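REP-associated tyrosine transposase (Escherichia coli, PDB 4ER8) binds repeated extragenic palindrome (REP) DNA hairpins and, as an HUH-type single-strand nuclease, cleaves and recombines the elements that contain them. Local coordinates at residues A[50-55]-A[111-116]. Residues are numbered along the deposited sequence; the frame is centred on the assembly and turned at random.
Sequences INAWVV and HHVDYI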
loop_
_atom_site.group_PDB
_atom_site.type_symbol
_atom_site.label_atom_id
_atom_site.label_comp_id
_atom_site.label_asym_id
_atom_site.label_seq_id
_atom_site.Cartn_x
_atom_site.Cartn_y
_atom_site.Cartn_z
ATOM N N ILE A 50 4.225 -6.859 6.645
ATOM C CA ILE A 50 3.500 -5.640 6.369
ATOM C C ILE A 50 3.831 -4.604 7.446
ATOM O O ILE A 50 3.233 -4.612 8.526
ATOM C CB ILE A 50 1.988 -5.850 6.365
ATOM C CG1 ILE A 50 1.584 -6.896 5.320
ATOM C CG2 ILE A 50 1.281 -4.524 6.095
ATOM C CD1 ILE A 50 0.035 -7.102 5.132
ATOM N N ASN A 51 4.774 -3.708 7.140
ATOM C CA ASN A 51 5.094 -2.594 8.015
ATOM C C ASN A 51 3.888 -1.659 8.112
ATOM O O ASN A 51 3.485 -1.274 9.226
ATOM C CB ASN A 51 6.314 -1.851 7.508
ATOM C CG ASN A 51 7.587 -2.626 7.710
ATOM O OD1 ASN A 51 8.137 -2.633 8.792
ATOM N ND2 ASN A 51 8.077 -3.267 6.660
ATOM N N ALA A 52 3.300 -1.319 6.963
ATOM C CA ALA A 52 2.067 -0.565 6.952
ATOM C C ALA A 52 1.297 -0.673 5.636
ATOM O O ALA A 52 1.870 -0.994 4.603
ATOM C CB ALA A 52 2.325 0.883 7.295
ATOM N N TRP A 53 -0.001 -0.381 5.680
ATOM C CA TRP A 53 -0.785 -0.443 4.474
ATOM C C TRP A 53 -2.049 0.414 4.625
ATOM O O TRP A 53 -2.661 0.374 5.679
ATOM C CB TRP A 53 -1.131 -1.911 4.244
ATOM C CG TRP A 53 -1.471 -2.337 2.860
ATOM C CD1 TRP A 53 -2.316 -1.715 1.977
ATOM C CD2 TRP A 53 -1.035 -3.546 2.221
ATOM N NE1 TRP A 53 -2.390 -2.455 0.808
ATOM C CE2 TRP A 53 -1.630 -3.589 0.951
ATOM C CE3 TRP A 53 -0.190 -4.601 2.609
ATOM C CZ2 TRP A 53 -1.399 -4.645 0.059
ATOM C CZ3 TRP A 53 0.045 -5.637 1.726
ATOM C CH2 TRP A 53 -0.545 -5.655 0.464
ATOM N N VAL A 54 -2.394 1.225 3.616
ATOM C CA VAL A 54 -3.763 1.725 3.463
ATOM C C VAL A 54 -4.390 1.187 2.191
ATOM O O VAL A 54 -3.722 1.000 1.165
ATOM C CB VAL A 54 -3.882 3.223 3.212
ATOM C CG1 VAL A 54 -4.147 3.964 4.447
ATOM C CG2 VAL A 54 -2.707 3.749 2.407
ATOM N N VAL A 55 -5.699 1.029 2.240
ATOM C CA VAL A 55 -6.470 0.802 1.043
ATOM C C VAL A 55 -7.432 1.962 0.848
ATOM O O VAL A 55 -8.184 2.332 1.741
ATOM C CB VAL A 55 -7.295 -0.434 1.191
ATOM C CG1 VAL A 55 -8.097 -0.670 -0.103
ATOM C CG2 VAL A 55 -6.389 -1.611 1.567
ATOM N N HIS A 111 8.445 8.899 7.632
ATOM C CA HIS A 111 7.722 9.823 6.745
ATOM C C HIS A 111 6.773 9.008 5.897
ATOM O O HIS A 111 5.641 9.417 5.620
ATOM C CB HIS A 111 8.626 10.701 5.846
ATOM C CG HIS A 111 9.360 11.784 6.588
ATOM N ND1 HIS A 111 10.518 12.374 6.108
ATOM C CD2 HIS A 111 9.114 12.375 7.791
ATOM C CE1 HIS A 111 10.938 13.292 6.967
ATOM N NE2 HIS A 111 10.116 13.295 8.006
ATOM N N HIS A 112 7.233 7.836 5.483
ATOM C CA HIS A 112 6.395 7.035 4.632
ATOM C C HIS A 112 5.312 6.324 5.427
ATOM O O HIS A 112 4.231 6.144 4.888
ATOM C CB HIS A 112 7.193 6.074 3.766
ATOM C CG HIS A 112 7.857 6.729 2.607
ATOM N ND1 HIS A 112 9.084 7.354 2.704
ATOM C CD2 HIS A 112 7.499 6.804 1.304
ATOM C CE1 HIS A 112 9.425 7.833 1.517
ATOM N NE2 HIS A 112 8.484 7.510 0.656
ATOM N N VAL A 113 5.541 5.949 6.688
ATOM C CA VAL A 113 4.423 5.321 7.424
ATOM C C VAL A 113 3.330 6.391 7.657
ATOM O O VAL A 113 2.147 6.125 7.469
ATOM C CB VAL A 113 4.807 4.676 8.788
ATOM C CG1 VAL A 113 3.557 4.266 9.518
ATOM C CG2 VAL A 113 5.768 3.456 8.677
ATOM N N ASP A 114 3.739 7.590 8.065
ATOM C CA ASP A 114 2.856 8.693 8.326
ATOM C C ASP A 114 2.065 8.948 7.040
ATOM O O ASP A 114 0.807 9.049 7.045
ATOM C CB ASP A 114 3.663 9.963 8.626
ATOM C CG ASP A 114 4.367 9.959 10.000
ATOM O OD1 ASP A 114 4.176 9.081 10.886
ATOM O OD2 ASP A 114 5.131 10.918 10.189
ATOM N N TYR A 115 2.810 9.056 5.937
ATOM C CA TYR A 115 2.217 9.341 4.661
ATOM C C TYR A 115 1.113 8.333 4.404
ATOM O O TYR A 115 0.051 8.670 3.852
ATOM C CB TYR A 115 3.235 9.198 3.553
ATOM C CG TYR A 115 2.651 9.659 2.243
ATOM C CD1 TYR A 115 2.869 10.961 1.770
ATOM C CD2 TYR A 115 1.862 8.810 1.472
ATOM C CE1 TYR A 115 2.352 11.380 0.547
ATOM C CE2 TYR A 115 1.338 9.227 0.227
ATOM C CZ TYR A 115 1.587 10.511 -0.215
ATOM O OH TYR A 115 1.023 10.935 -1.404
ATOM N N ILE A 116 1.368 7.082 4.787
ATOM C CA ILE A 116 0.374 6.105 4.540
ATOM C C ILE A 116 -0.892 6.417 5.334
ATOM O O ILE A 116 -1.958 6.552 4.729
ATOM C CB ILE A 116 0.884 4.695 4.767
ATOM C CG1 ILE A 116 1.709 4.276 3.534
ATOM C CG2 ILE A 116 -0.312 3.768 5.014
ATOM C CD1 ILE A 116 2.793 3.299 3.787
#
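Ala52 and Val54 of strand 50-55 pack against Val113 and Ile116 of helix 111-116 beside the nickel site of the HUH nuclease. The side-chain contact is apolar, and no hydrogen bond crosses it. Ile116 CG2, anti to the backbone N, extends to the strand and lies 3.5 Å from Val54 CG2. The same methyl comes 3.8 Å from Trp53 C and so rests against the strand backbone. The other branch of Ile116 runs to Ala52, with CD1 at 4.3 Å from Ala52 CB. That CB also meets Val113 CG1 at 4.2 Å, so the small alanine faces two helix residues about one turn apart.

The fold is RRM-like (RNA recognition motif), with helix 106-122 packed on its sheet. The strand is outermost in the four-stranded antiparallel sheet, next to 59-65; on its other side Trp53 and Val55 bond to the backbone of Thr136 and Phe134. The two short axes run 28° apart, with a closest approach of 8.3 Å. A classic beta bulge sets Asn51 and Ala52 together opposite Ile63. Ala52 and Val54 point toward the helix, while Trp53 points away and packs on Ile39. His59 and His61, with Met60 between them, form the HUH motif on strand 59-65. Asn119 lies on helix 106-122 and His123 directly follows it. These two and the HUH histidines bind the nickel with Glu161, which is also hydrogen-bonded to Tyr115 OH.

The Val54 side chain lies about 6 Å from the nickel. It and Ile116 pass alongside each other in opposite directions, with Val54 CG1 3.4 Å from Ile116 O. An alanine here would remove both methyls and would probably leave Ile116 CG2 without its closest side-chain neighbour on the strand, opening a gap near the metal site.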